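Local coordinates for eukaryotic translation initiation factor 4 gamma 2 (Homo sapiens, PDB 4IUL), which probably acts in translation initiation as an eIF4G-family factor, whose HEAT-repeat MIF4G domain interacts with the RNA helicase eIF4A, at residues 204-207 with 208-211; 216-219 with 220-224; 25-28 with 29-33; 39-42 with 43-46. All coordinates share one frame; numbering follows the deposited sequence.

Interaction 1: 204-207 with 208-211; sequences RTVG and PRLD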
ATOM      1  N   ARG A 204      -3.031  12.382  -4.836  1.00 40.31           N
ATOM      2  CA  ARG A 204      -4.245  12.986  -4.275  1.00 42.56           C
ATOM      3  C   ARG A 204      -4.552  12.446  -2.883  1.00 42.69           C
ATOM      4  O   ARG A 204      -5.218  13.109  -2.091  1.00 43.42           O
ATOM      5  CB  ARG A 204      -5.467  12.732  -5.169  1.00 43.60           C
ATOM      6  CG  ARG A 204      -5.393  13.371  -6.547  1.00 48.63           C
ATOM      7  CD  ARG A 204      -6.717  13.231  -7.293  1.00 51.54           C
ATOM      8  NE  ARG A 204      -7.725  14.175  -6.815  1.00 53.66           N
ATOM      9  CZ  ARG A 204      -7.751  15.467  -7.137  1.00 55.62           C
ATOM     10  NH1 ARG A 204      -6.826  15.975  -7.944  1.00 55.37           N
ATOM     11  NH2 ARG A 204      -8.701  16.256  -6.649  1.00 53.58           N
ATOM     12  N   THR A 205      -4.054  11.246  -2.598  1.00 42.44           N
ATOM     13  CA  THR A 205      -4.273  10.576  -1.316  1.00 42.15           C
ATOM     14  C   THR A 205      -3.272  10.971  -0.228  1.00 41.33           C
ATOM     15  O   THR A 205      -3.655  11.264   0.907  1.00 41.73           O
ATOM     16  CB  THR A 205      -4.196   9.031  -1.474  1.00 44.39           C
ATOM     17  OG1 THR A 205      -5.130   8.587  -2.469  1.00 45.29           O
ATOM     18  CG2 THR A 205      -4.513   8.347  -0.155  1.00 45.96           C
ATOM     19  N   VAL A 206      -1.992  10.985  -0.583  1.00 39.44           N
ATOM     20  CA  VAL A 206      -0.918  11.291   0.360  1.00 37.91           C
ATOM     21  C   VAL A 206      -0.174  12.616   0.133  1.00 37.00           C
ATOM     22  O   VAL A 206       0.477  13.133   1.043  1.00 36.98           O
ATOM     23  CB  VAL A 206       0.099  10.124   0.351  1.00 37.65           C
ATOM     24  CG1 VAL A 206       1.429  10.557   0.902  1.00 42.30           C
ATOM     25  CG2 VAL A 206      -0.449   8.980   1.172  1.00 40.47           C
ATOM     26  N   GLY A 207      -0.281  13.160  -1.075  1.00 35.92           N
ATOM     27  CA  GLY A 207       0.402  14.399  -1.412  1.00 35.59           C
ATOM     28  C   GLY A 207       0.453  15.501  -0.365  1.00 35.66           C
ATOM     29  O   GLY A 207       1.537  15.978  -0.028  1.00 35.52           O
ATOM     30  N   PRO A 208      -0.699  15.935   0.164  1.00 34.46           N
ATOM     31  CA  PRO A 208      -0.745  16.997   1.174  1.00 35.06           C
ATOM     32  C   PRO A 208       0.109  16.757   2.432  1.00 33.86           C
ATOM     33  O   PRO A 208       0.793  17.668   2.890  1.00 32.62           O
ATOM     34  CB  PRO A 208      -2.237  17.105   1.495  1.00 34.94           C
ATOM     35  CG  PRO A 208      -2.878  16.701   0.221  1.00 36.38           C
ATOM     36  CD  PRO A 208      -2.057  15.506  -0.199  1.00 34.76           C
ATOM     37  N   ARG A 209       0.082  15.544   2.983  1.00 32.55           N
ATOM     38  CA  ARG A 209       0.861  15.264   4.188  1.00 33.90           C
ATOM     39  C   ARG A 209       2.370  15.150   3.935  1.00 33.30           C
ATOM     40  O   ARG A 209       3.179  15.363   4.839  1.00 32.42           O
ATOM     41  CB  ARG A 209       0.368  13.981   4.878  1.00 36.22           C
ATOM     42  CG  ARG A 209       0.770  12.675   4.199  1.00 42.18           C
ATOM     43  CD  ARG A 209       0.899  11.535   5.224  1.00 47.41           C
ATOM     44  NE  ARG A 209      -0.330  11.344   5.992  1.00 52.96           N
ATOM     45  CZ  ARG A 209      -0.373  10.962   7.267  1.00 55.80           C
ATOM     46  NH1 ARG A 209       0.748  10.723   7.937  1.00 56.32           N
ATOM     47  NH2 ARG A 209      -1.543  10.835   7.881  1.00 56.62           N
ATOM     48  N   LEU A 210       2.749  14.820   2.705  1.00 31.65           N
ATOM     49  CA  LEU A 210       4.157  14.667   2.360  1.00 32.66           C
ATOM     50  C   LEU A 210       4.822  15.996   2.012  1.00 33.26           C
ATOM     51  O   LEU A 210       6.023  16.187   2.232  1.00 33.19           O
ATOM     52  CB  LEU A 210       4.290  13.724   1.164  1.00 32.92           C
ATOM     53  CG  LEU A 210       4.871  12.312   1.294  1.00 34.00           C
ATOM     54  CD1 LEU A 210       4.211  11.531   2.412  1.00 31.78           C
ATOM     55  CD2 LEU A 210       4.681  11.606  -0.050  1.00 35.65           C
ATOM     56  N   ASP A 211       4.019  16.916   1.490  1.00 32.63           N
ATOM     57  CA  ASP A 211       4.505  18.209   1.032  1.00 32.84           C
ATOM     58  C   ASP A 211       4.757  19.285   2.092  1.00 32.47           C
ATOM     59  O   ASP A 211       4.148  20.358   2.048  1.00 30.47           O
ATOM     60  CB  ASP A 211       3.538  18.734  -0.038  1.00 34.64           C
ATOM     61  CG  ASP A 211       4.191  19.702  -1.003  1.00 36.72           C
ATOM     62  OD1 ASP A 211       5.439  19.751  -1.055  1.00 36.65           O
ATOM     63  OD2 ASP A 211       3.448  20.405  -1.723  1.00 36.94           O
TER

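Interaction 2: 216-219 with 220-224; sequences KSLM and DQYFA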
ATOM      1  N   LYS A 216      10.303  20.188   0.386  1.00 42.70           N
ATOM      2  CA  LYS A 216      10.110  21.091  -0.756  1.00 44.55           C
ATOM      3  C   LYS A 216      10.917  20.726  -1.997  1.00 44.36           C
ATOM      4  O   LYS A 216      10.375  20.667  -3.102  1.00 43.92           O
ATOM      5  CB  LYS A 216      10.431  22.534  -0.354  1.00 45.06           C
ATOM      6  CG  LYS A 216      10.285  23.555  -1.485  1.00 47.26           C
ATOM      7  CD  LYS A 216      10.362  24.987  -0.944  1.00 48.30           C
ATOM      8  CE  LYS A 216      10.377  26.034  -2.063  1.00 49.22           C
ATOM      9  NZ  LYS A 216       9.170  25.974  -2.931  1.00 50.67           N
ATOM     10  N   SER A 217      12.207  20.479  -1.806  1.00 43.78           N
ATOM     11  CA  SER A 217      13.109  20.122  -2.899  1.00 44.19           C
ATOM     12  C   SER A 217      12.662  18.877  -3.674  1.00 43.25           C
ATOM     13  O   SER A 217      12.537  18.907  -4.901  1.00 44.34           O
ATOM     14  CB  SER A 217      14.520  19.910  -2.343  1.00 44.40           C
ATOM     15  OG  SER A 217      15.430  19.563  -3.366  1.00 47.11           O
ATOM     16  N   LEU A 218      12.434  17.783  -2.956  1.00 41.65           N
ATOM     17  CA  LEU A 218      12.002  16.529  -3.570  1.00 40.58           C
ATOM     18  C   LEU A 218      10.677  16.661  -4.327  1.00 39.00           C
ATOM     19  O   LEU A 218      10.565  16.238  -5.476  1.00 38.30           O
ATOM     20  CB  LEU A 218      11.838  15.455  -2.500  1.00 41.49           C
ATOM     21  CG  LEU A 218      12.909  14.394  -2.306  1.00 42.72           C
ATOM     22  CD1 LEU A 218      12.425  13.440  -1.214  1.00 41.29           C
ATOM     23  CD2 LEU A 218      13.151  13.635  -3.620  1.00 43.49           C
ATOM     24  N   MET A 219       9.671  17.231  -3.672  1.00 36.69           N
ATOM     25  CA  MET A 219       8.364  17.396  -4.293  1.00 37.24           C
ATOM     26  C   MET A 219       8.424  18.308  -5.516  1.00 38.11           C
ATOM     27  O   MET A 219       7.793  18.023  -6.537  1.00 38.30           O
ATOM     28  CB  MET A 219       7.359  17.943  -3.279  1.00 35.83           C
ATOM     29  CG  MET A 219       7.095  17.013  -2.094  1.00 35.99           C
ATOM     30  SD  MET A 219       6.277  15.467  -2.528  1.00 32.33           S
ATOM     31  CE  MET A 219       4.578  15.951  -2.376  1.00 32.19           C
ATOM     32  N   ASP A 220       9.168  19.405  -5.409  1.00 38.59           N
ATOM     33  CA  ASP A 220       9.315  20.333  -6.529  1.00 40.46           C
ATOM     34  C   ASP A 220       9.852  19.553  -7.718  1.00 40.83           C
ATOM     35  O   ASP A 220       9.400  19.727  -8.853  1.00 40.78           O
ATOM     36  CB  ASP A 220      10.298  21.457  -6.190  1.00 37.99           C
ATOM     37  CG  ASP A 220       9.632  22.634  -5.520  1.00 40.63           C
ATOM     38  OD1 ASP A 220       8.405  22.584  -5.261  1.00 39.87           O
ATOM     39  OD2 ASP A 220      10.348  23.621  -5.252  1.00 42.63           O
ATOM     40  N   GLN A 221      10.816  18.685  -7.437  1.00 41.45           N
ATOM     41  CA  GLN A 221      11.443  17.861  -8.459  1.00 42.16           C
ATOM     42  C   GLN A 221      10.419  16.925  -9.124  1.00 42.32           C
ATOM     43  O   GLN A 221      10.429  16.759 -10.346  1.00 44.07           O
ATOM     44  CB  GLN A 221      12.570  17.052  -7.823  1.00 44.47           C
ATOM     45  CG  GLN A 221      13.659  16.621  -8.776  1.00 47.10           C
ATOM     46  CD  GLN A 221      14.752  15.840  -8.068  1.00 51.42           C
ATOM     47  OE1 GLN A 221      15.139  16.171  -6.940  1.00 52.21           O
ATOM     48  NE2 GLN A 221      15.267  14.806  -8.730  1.00 51.60           N
ATOM     49  N   TYR A 222       9.538  16.324  -8.322  1.00 40.24           N
ATOM     50  CA  TYR A 222       8.514  15.412  -8.837  1.00 37.44           C
ATOM     51  C   TYR A 222       7.559  16.119  -9.799  1.00 38.36           C
ATOM     52  O   TYR A 222       7.298  15.639 -10.904  1.00 36.28           O
ATOM     53  CB  TYR A 222       7.665  14.839  -7.697  1.00 36.66           C
ATOM     54  CG  TYR A 222       8.354  13.911  -6.716  1.00 36.39           C
ATOM     55  CD1 TYR A 222       7.877  13.795  -5.408  1.00 34.86           C
ATOM     56  CD2 TYR A 222       9.455  13.131  -7.088  1.00 34.40           C
ATOM     57  CE1 TYR A 222       8.471  12.936  -4.491  1.00 34.51           C
ATOM     58  CE2 TYR A 222      10.058  12.260  -6.174  1.00 34.79           C
ATOM     59  CZ  TYR A 222       9.558  12.171  -4.874  1.00 35.71           C
ATOM     60  OH  TYR A 222      10.134  11.326  -3.950  1.00 36.11           O
ATOM     61  N   PHE A 223       7.022  17.255  -9.361  1.00 38.08           N
ATOM     62  CA  PHE A 223       6.069  17.990 -10.175  1.00 39.33           C
ATOM     63  C   PHE A 223       6.647  18.685 -11.409  1.00 41.54           C
ATOM     64  O   PHE A 223       5.900  19.056 -12.318  1.00 41.18           O
ATOM     65  CB  PHE A 223       5.282  18.976  -9.306  1.00 36.57           C
ATOM     66  CG  PHE A 223       4.194  18.320  -8.502  1.00 36.77           C
ATOM     67  CD1 PHE A 223       4.500  17.564  -7.368  1.00 37.09           C
ATOM     68  CD2 PHE A 223       2.865  18.403  -8.913  1.00 36.66           C
ATOM     69  CE1 PHE A 223       3.499  16.897  -6.655  1.00 35.54           C
ATOM     70  CE2 PHE A 223       1.856  17.741  -8.212  1.00 35.83           C
ATOM     71  CZ  PHE A 223       2.174  16.983  -7.077  1.00 36.63           C
ATOM     72  N   ALA A 224       7.963  18.864 -11.448  1.00 42.35           N
ATOM     73  CA  ALA A 224       8.582  19.463 -12.624  1.00 45.38           C
ATOM     74  C   ALA A 224       8.476  18.355 -13.667  1.00 46.92           C
ATOM     75  O   ALA A 224       7.973  18.552 -14.777  1.00 47.72           O
ATOM     76  CB  ALA A 224      10.039  19.791 -12.351  1.00 43.77           C
TER

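Interaction 3: 25-28 with 29-33; sequences KVRG and ILNKL. With SO4 (sulfate ion), chain C.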
ATOM      1  N   LYS A  25      -8.976 -20.185   9.818  1.00 31.97           N
ATOM      2  CA  LYS A  25     -10.197 -19.423  10.079  1.00 32.10           C
ATOM      3  C   LYS A  25     -10.054 -17.972   9.617  1.00 31.62           C
ATOM      4  O   LYS A  25     -10.993 -17.389   9.067  1.00 31.07           O
ATOM      5  CB  LYS A  25     -10.517 -19.450  11.568  1.00 34.90           C
ATOM      6  CG  LYS A  25     -11.812 -18.763  11.953  1.00 38.32           C
ATOM      7  CD  LYS A  25     -11.989 -18.858  13.463  1.00 42.45           C
ATOM      8  CE  LYS A  25     -13.438 -19.038  13.878  1.00 43.14           C
ATOM      9  NZ  LYS A  25     -13.496 -19.348  15.332  1.00 42.98           N
ATOM     10  N   VAL A  26      -8.880 -17.386   9.844  1.00 29.76           N
ATOM     11  CA  VAL A  26      -8.650 -16.006   9.434  1.00 28.12           C
ATOM     12  C   VAL A  26      -8.762 -15.875   7.920  1.00 29.26           C
ATOM     13  O   VAL A  26      -9.344 -14.911   7.414  1.00 29.30           O
ATOM     14  CB  VAL A  26      -7.271 -15.501   9.907  1.00 27.27           C
ATOM     15  CG1 VAL A  26      -6.958 -14.145   9.275  1.00 26.73           C
ATOM     16  CG2 VAL A  26      -7.270 -15.372  11.422  1.00 23.78           C
ATOM     17  N   ARG A  27      -8.210 -16.851   7.202  1.00 31.60           N
ATOM     18  CA  ARG A  27      -8.266 -16.861   5.745  1.00 32.86           C
ATOM     19  C   ARG A  27      -9.724 -16.874   5.272  1.00 33.61           C
ATOM     20  O   ARG A  27     -10.088 -16.141   4.352  1.00 34.34           O
ATOM     21  CB  ARG A  27      -7.519 -18.085   5.192  1.00 32.32           C
ATOM     22  CG  ARG A  27      -7.642 -18.277   3.680  1.00 34.31           C
ATOM     23  CD  ARG A  27      -7.181 -17.049   2.903  1.00 37.07           C
ATOM     24  NE  ARG A  27      -7.272 -17.240   1.454  1.00 39.11           N
ATOM     25  CZ  ARG A  27      -6.915 -16.327   0.550  1.00 39.21           C
ATOM     26  NH1 ARG A  27      -6.437 -15.150   0.937  1.00 36.46           N
ATOM     27  NH2 ARG A  27      -7.044 -16.587  -0.746  1.00 38.27           N
ATOM     28  N   GLY A  28     -10.550 -17.714   5.892  1.00 34.07           N
ATOM     29  CA  GLY A  28     -11.959 -17.773   5.524  1.00 35.40           C
ATOM     30  C   GLY A  28     -12.633 -16.417   5.709  1.00 35.84           C
ATOM     31  O   GLY A  28     -13.331 -15.933   4.820  1.00 35.39           O
ATOM     32  N   ILE A  29     -12.417 -15.800   6.868  1.00 36.98           N
ATOM     33  CA  ILE A  29     -12.980 -14.488   7.175  1.00 37.67           C
ATOM     34  C   ILE A  29     -12.601 -13.450   6.109  1.00 39.12           C
ATOM     35  O   ILE A  29     -13.452 -12.705   5.619  1.00 39.68           O
ATOM     36  CB  ILE A  29     -12.481 -13.998   8.555  1.00 37.02           C
ATOM     37  CG1 ILE A  29     -13.047 -14.898   9.654  1.00 37.22           C
ATOM     38  CG2 ILE A  29     -12.894 -12.550   8.784  1.00 38.40           C
ATOM     39  CD1 ILE A  29     -12.571 -14.542  11.048  1.00 35.57           C
ATOM     40  N   LEU A  30     -11.321 -13.399   5.757  1.00 38.61           N
ATOM     41  CA  LEU A  30     -10.856 -12.455   4.756  1.00 39.42           C
ATOM     42  C   LEU A  30     -11.521 -12.718   3.411  1.00 40.81           C
ATOM     43  O   LEU A  30     -11.828 -11.781   2.672  1.00 40.57           O
ATOM     44  CB  LEU A  30      -9.335 -12.551   4.598  1.00 39.36           C
ATOM     45  CG  LEU A  30      -8.474 -12.106   5.779  1.00 39.79           C
ATOM     46  CD1 LEU A  30      -7.007 -12.390   5.471  1.00 41.76           C
ATOM     47  CD2 LEU A  30      -8.688 -10.623   6.038  1.00 39.35           C
ATOM     48  N   ASN A  31     -11.734 -13.992   3.088  1.00 40.14           N
ATOM     49  CA  ASN A  31     -12.357 -14.340   1.817  1.00 42.94           C
ATOM     50  C   ASN A  31     -13.754 -13.741   1.661  1.00 44.35           C
ATOM     51  O   ASN A  31     -14.067 -13.154   0.624  1.00 45.18           O
ATOM     52  CB  ASN A  31     -12.433 -15.861   1.631  1.00 42.38           C
ATOM     53  CG  ASN A  31     -11.111 -16.466   1.175  1.00 43.29           C
ATOM     54  OD1 ASN A  31     -10.281 -15.789   0.561  1.00 41.83           O
ATOM     55  ND2 ASN A  31     -10.922 -17.754   1.452  1.00 43.32           N
ATOM     56  N   LYS A  32     -14.592 -13.877   2.681  1.00 44.98           N
ATOM     57  CA  LYS A  32     -15.941 -13.333   2.595  1.00 47.27           C
ATOM     58  C   LYS A  32     -16.100 -11.905   3.115  1.00 48.08           C
ATOM     59  O   LYS A  32     -17.194 -11.508   3.509  1.00 49.58           O
ATOM     60  CB  LYS A  32     -16.937 -14.266   3.300  1.00 47.86           C
ATOM     61  CG  LYS A  32     -16.552 -14.740   4.696  1.00 50.58           C
ATOM     62  CD  LYS A  32     -17.429 -15.934   5.079  1.00 52.57           C
ATOM     63  CE  LYS A  32     -16.992 -16.622   6.367  1.00 54.45           C
ATOM     64  NZ  LYS A  32     -17.393 -15.885   7.600  1.00 57.02           N
ATOM     65  N   LEU A  33     -15.018 -11.129   3.094  1.00 48.33           N
ATOM     66  CA  LEU A  33     -15.059  -9.743   3.567  1.00 47.96           C
ATOM     67  C   LEU A  33     -15.656  -8.808   2.519  1.00 48.80           C
ATOM     68  O   LEU A  33     -15.181  -8.738   1.382  1.00 47.23           O
ATOM     69  CB  LEU A  33     -13.654  -9.257   3.932  1.00 46.89           C
ATOM     70  CG  LEU A  33     -13.549  -7.839   4.501  1.00 45.51           C
ATOM     71  CD1 LEU A  33     -14.244  -7.774   5.855  1.00 43.40           C
ATOM     72  CD2 LEU A  33     -12.084  -7.449   4.640  1.00 43.97           C
TER
HETATM   73  S   SO4 C 401      -8.370 -20.184  -0.537  1.00 86.47           S
HETATM   74  O1  SO4 C 401      -8.600 -18.864  -1.150  1.00 87.07           O
HETATM   75  O2  SO4 C 401      -7.718 -20.017   0.777  1.00 87.54           O
HETATM   76  O3  SO4 C 401      -9.661 -20.874  -0.362  1.00 87.24           O
HETATM   77  O4  SO4 C 401      -7.495 -20.983  -1.414  1.00 87.67           O

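Interaction 4: 39-42 with 43-46; sequences DKLC and LELL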
ATOM      1  N   ASP A  39     -18.346  -4.670   9.217  1.00 55.30           N
ATOM      2  CA  ASP A  39     -18.634  -4.504  10.633  1.00 54.80           C
ATOM      3  C   ASP A  39     -18.676  -5.791  11.442  1.00 53.38           C
ATOM      4  O   ASP A  39     -18.057  -5.873  12.501  1.00 54.25           O
ATOM      5  CB  ASP A  39     -19.938  -3.723  10.792  1.00 57.28           C
ATOM      6  CG  ASP A  39     -19.811  -2.281  10.310  1.00 60.26           C
ATOM      7  OD1 ASP A  39     -20.853  -1.632  10.072  1.00 63.64           O
ATOM      8  OD2 ASP A  39     -18.667  -1.793  10.175  1.00 59.69           O
ATOM      9  N   LYS A  40     -19.385  -6.798  10.941  1.00 52.40           N
ATOM     10  CA  LYS A  40     -19.513  -8.073  11.646  1.00 49.79           C
ATOM     11  C   LYS A  40     -18.258  -8.951  11.610  1.00 48.00           C
ATOM     12  O   LYS A  40     -17.820  -9.462  12.643  1.00 46.91           O
ATOM     13  CB  LYS A  40     -20.695  -8.864  11.081  1.00 50.83           C
ATOM     14  CG  LYS A  40     -20.909 -10.226  11.738  1.00 52.36           C
ATOM     15  CD  LYS A  40     -22.015 -11.014  11.048  1.00 54.63           C
ATOM     16  CE  LYS A  40     -22.255 -12.351  11.737  1.00 55.55           C
ATOM     17  NZ  LYS A  40     -23.278 -13.170  11.026  1.00 57.21           N
ATOM     18  N   LEU A  41     -17.691  -9.137  10.424  1.00 45.91           N
ATOM     19  CA  LEU A  41     -16.504  -9.972  10.275  1.00 44.44           C
ATOM     20  C   LEU A  41     -15.315  -9.336  10.978  1.00 45.65           C
ATOM     21  O   LEU A  41     -14.427 -10.030  11.474  1.00 44.18           O
ATOM     22  CB  LEU A  41     -16.190 -10.178   8.793  1.00 41.41           C
ATOM     23  CG  LEU A  41     -17.329 -10.789   7.975  1.00 39.63           C
ATOM     24  CD1 LEU A  41     -16.932 -10.891   6.513  1.00 37.25           C
ATOM     25  CD2 LEU A  41     -17.676 -12.158   8.538  1.00 39.91           C
ATOM     26  N   CYS A  42     -15.315  -8.008  11.027  1.00 47.19           N
ATOM     27  CA  CYS A  42     -14.241  -7.267  11.672  1.00 48.18           C
ATOM     28  C   CYS A  42     -14.228  -7.620  13.150  1.00 48.32           C
ATOM     29  O   CYS A  42     -13.166  -7.814  13.743  1.00 47.55           O
ATOM     30  CB  CYS A  42     -14.458  -5.764  11.485  1.00 50.04           C
ATOM     31  SG  CYS A  42     -13.073  -4.716  12.011  1.00 52.46           S
ATOM     32  N   LEU A  43     -15.417  -7.710  13.742  1.00 49.06           N
ATOM     33  CA  LEU A  43     -15.547  -8.047  15.158  1.00 49.65           C
ATOM     34  C   LEU A  43     -15.073  -9.468  15.426  1.00 48.71           C
ATOM     35  O   LEU A  43     -14.456  -9.737  16.458  1.00 48.39           O
ATOM     36  CB  LEU A  43     -17.002  -7.900  15.617  1.00 50.81           C
ATOM     37  CG  LEU A  43     -17.492  -6.475  15.888  1.00 52.44           C
ATOM     38  CD1 LEU A  43     -18.996  -6.470  16.084  1.00 52.93           C
ATOM     39  CD2 LEU A  43     -16.793  -5.931  17.125  1.00 53.48           C
ATOM     40  N   GLU A  44     -15.369 -10.374  14.498  1.00 46.46           N
ATOM     41  CA  GLU A  44     -14.960 -11.767  14.642  1.00 47.11           C
ATOM     42  C   GLU A  44     -13.432 -11.860  14.613  1.00 45.51           C
ATOM     43  O   GLU A  44     -12.820 -12.548  15.436  1.00 46.31           O
ATOM     44  CB  GLU A  44     -15.546 -12.609  13.508  1.00 48.91           C
ATOM     45  CG  GLU A  44     -15.674 -14.090  13.842  1.00 52.28           C
ATOM     46  CD  GLU A  44     -16.069 -14.927  12.636  1.00 54.83           C
ATOM     47  OE1 GLU A  44     -16.866 -14.435  11.802  1.00 52.85           O
ATOM     48  OE2 GLU A  44     -15.586 -16.079  12.531  1.00 54.74           O
ATOM     49  N   LEU A  45     -12.821 -11.150  13.670  1.00 42.77           N
ATOM     50  CA  LEU A  45     -11.372 -11.151  13.531  1.00 42.10           C
ATOM     51  C   LEU A  45     -10.698 -10.636  14.794  1.00 42.07           C
ATOM     52  O   LEU A  45      -9.654 -11.150  15.199  1.00 41.01           O
ATOM     53  CB  LEU A  45     -10.950 -10.300  12.330  1.00 40.73           C
ATOM     54  CG  LEU A  45      -9.456 -10.308  11.998  1.00 42.42           C
ATOM     55  CD1 LEU A  45      -8.950 -11.749  11.944  1.00 43.16           C
ATOM     56  CD2 LEU A  45      -9.221  -9.606  10.666  1.00 41.71           C
ATOM     57  N   LEU A  46     -11.300  -9.622  15.411  1.00 41.78           N
ATOM     58  CA  LEU A  46     -10.765  -9.041  16.640  1.00 43.45           C
ATOM     59  C   LEU A  46     -10.871 -10.006  17.818  1.00 44.53           C
ATOM     60  O   LEU A  46     -10.052  -9.978  18.738  1.00 44.77           O
ATOM     61  CB  LEU A  46     -11.515  -7.751  16.989  1.00 43.59           C
ATOM     62  CG  LEU A  46     -11.115  -6.472  16.251  1.00 43.73           C
ATOM     63  CD1 LEU A  46     -12.143  -5.378  16.501  1.00 44.08           C
ATOM     64  CD2 LEU A  46      -9.737  -6.035  16.724  1.00 42.56           C
TER

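Interaction 1: 204-207 with 208-211
Arg204 meets Pro208 with its backbone: its O lies 4.4 Å from Pro208 CD, the ring carbon standing where another residue would carry its N-H. The guanidinium of Arg204 is engaged elsewhere, in a salt bridge with Asp245. Two residues on, Val206 carries most of the side-chain contact. Its CG1, placed anti to the backbone N (chi1 160°), faces both methyls of Leu210, and the 3.3 Å from Val206 CG1 to Leu210 CD1 is tighter than ordinary van der Waals contact. Val206 O accepts Leu210 N at 3.3 Å and, weakly, Arg209 N at 3.1 Å, while Arg209 CG presses against the same oxygen at 3.2 Å. Arg209 then bends away to pair with Asp166. Gly207 closes the walk: its O receives Asp211 N at 3.1 Å, with Leu210 N a weak second donor. Asp211 has already left helical geometry, and its carboxylate turns to Arg250 and Trp254. The chemistry is that of a proline in the last turn of helix 193-210: the tertiary amide nitrogen of Pro208 has no hydrogen to give, the helix kinks there, and the regular i to i+4 ladder resumes only with the donors Leu210 N and Asp211 N.

Interaction 2: 216-219 with 220-224
Tyr222 is framed by Leu218 and Met219, one helical turn before it. With CG beside its own backbone N (chi1 -67°), the ring leans back so that Leu218 O sits 3.4 Å above one face, offset toward the rim. The Leu218 side chain runs alongside, pointing the same way, and its CD2 lies 3.8 Å from Tyr222 OH, which is hydrogen-bonded to His174. Met219 comes to the ring edge: curled at chi2 and chi3, it brings SD to 3.7 Å from Tyr222 CD1. Seen from the ring centroid, SD lies 77° off the normal, a Met-aromatic contact of the edge kind. A serine in place of Tyr222 would probably leave Met219 SD and the Leu218 methyls without their aromatic surface and His174 without its phenol partner. Lys216, extended until a final bend at chi4, turns NZ toward Asp220 OD2 in a long salt bridge of 3.5 Å; Asp220 OD1 has a second partner in Arg250. Phe223 sets its ring edge against the helix, with CD1 3.4 Å from Met219 O. Helix 216-227 packs against three others: Tyr222 on Ile177 of helix 170-181, Phe223 on Val247 of helix 237-251, and both Met219 and Phe223 on Met203 of helix 193-210.

Interaction 3: 25-28 with 29-33
Asn31 overlaps the guanidinium of Arg27, its OD1 standing 3.3 Å above the plane and over the centre of the group. The oxygen thus meets a flat cationic face rather than an N-H; it probably gains electrostatically from that, while its own hydrogen bond comes from Lys66. The amide and guanidinium planes are 74° apart. At the edge, NE and NH2 of Arg27 bind a sulfate ion, probably from the crystallisation liquor. Arg27 NE reaches sulfate O2 at 2.9 Å and NH2 reaches sulfate O1 at 2.8 Å, a fork of two good bonds supplemented by a weak one from NE to O1; NH2 also pairs with Glu69. One bend does the positioning: the arginine chain turns at chi2 (56°) and is otherwise extended, which carries the head forward along the helix, beneath the Asn31 amide. A leucine replacing Arg27 would probably leave both the sulfate and Glu69 without this charged partner and Asn31 OD1 without the face beneath it. On another side of the helix, Val26 and Leu30 point the same way, CG1 of Val26 lying 4.2 Å from CD1 of Leu30. The last turn is closed by Lys32 N, bonded to Gly28 O at 3.2 Å just as Lys32 leaves helical geometry; its CG also rests against that oxygen. Helix 13-31 is covered by three others: Val26 and Leu30 meet Leu62 of helix 53-69, Ile29 meets Glu44 of helix 38-48, and Leu30 also touches Leu80 of helix 74-87.

Interaction 4: 39-42 with 43-46
Lys40 O is gripped by two successive backbone donors, Glu44 N at 3.2 Å and, weakly and at a strongly bent angle of 120°, Leu43 N. The second donor is itself divided, since Leu43 N also makes a long, weak bond to Asp39 O at 3.4 Å. Beyond this loosened step the ladder tightens: Leu45 N reaches Leu41 O at 2.9 Å and Leu46 N reaches Cys42 O at 3.1 Å. Leu43 and Leu46 lie back along the preceding turn. Leu43, with CG beside its backbone N (chi1 -78°), sets that carbon 3.5 Å from Asp39 O, and Leu46 repeats the arrangement over Cys42 O. HEAT repeats are built from pairs of antiparallel amphipathic helices, and helix 38-48 has that character, one flank turned to solvent and the other to neighbouring helices. Asp39, Lys40 and Leu43 are on the exposed flank; Leu41, Cys42 and Leu45 are buried. Glu44 lies between the two, crossing Leu41 so that its OE1 is 4.1 Å from Leu41 CD2, a loose approach of a carboxylate oxygen to a methyl group. The opposite charges of Lys40 NZ and Glu44 OE1 stay 6.6 Å apart, too far for a salt bridge. Cys42 directs SG anti to its backbone N, and its side chain touches Leu80 and Arg83 of helix 74-87. On the same neighbour Leu46 meets Leu84, while Leu45 adds Val26 of helix 13-31.

The four contacts fall into two pairs, each built from helices consecutive in the chain. Interactions 1 and 2 touch through Met219, whose CG lies 3.4 Å from Asp211 OD1 and whose CE lies 3.8 Å from Gly207 O; Arg250 ties them further, forming salt bridges with both Asp211 and Asp220. Interactions 3 and 4, with centres about 10 Å apart, meet where Leu41 CD1 presses on Lys32 O at 3.1 Å and Glu44 OE2 approaches Ile29 CD1 at 3.7 Å. The pairs are well separated: the centres of interactions 2 and 3 are about 42 Å apart, across the centre of the chain. The sulfate belongs to interaction 3.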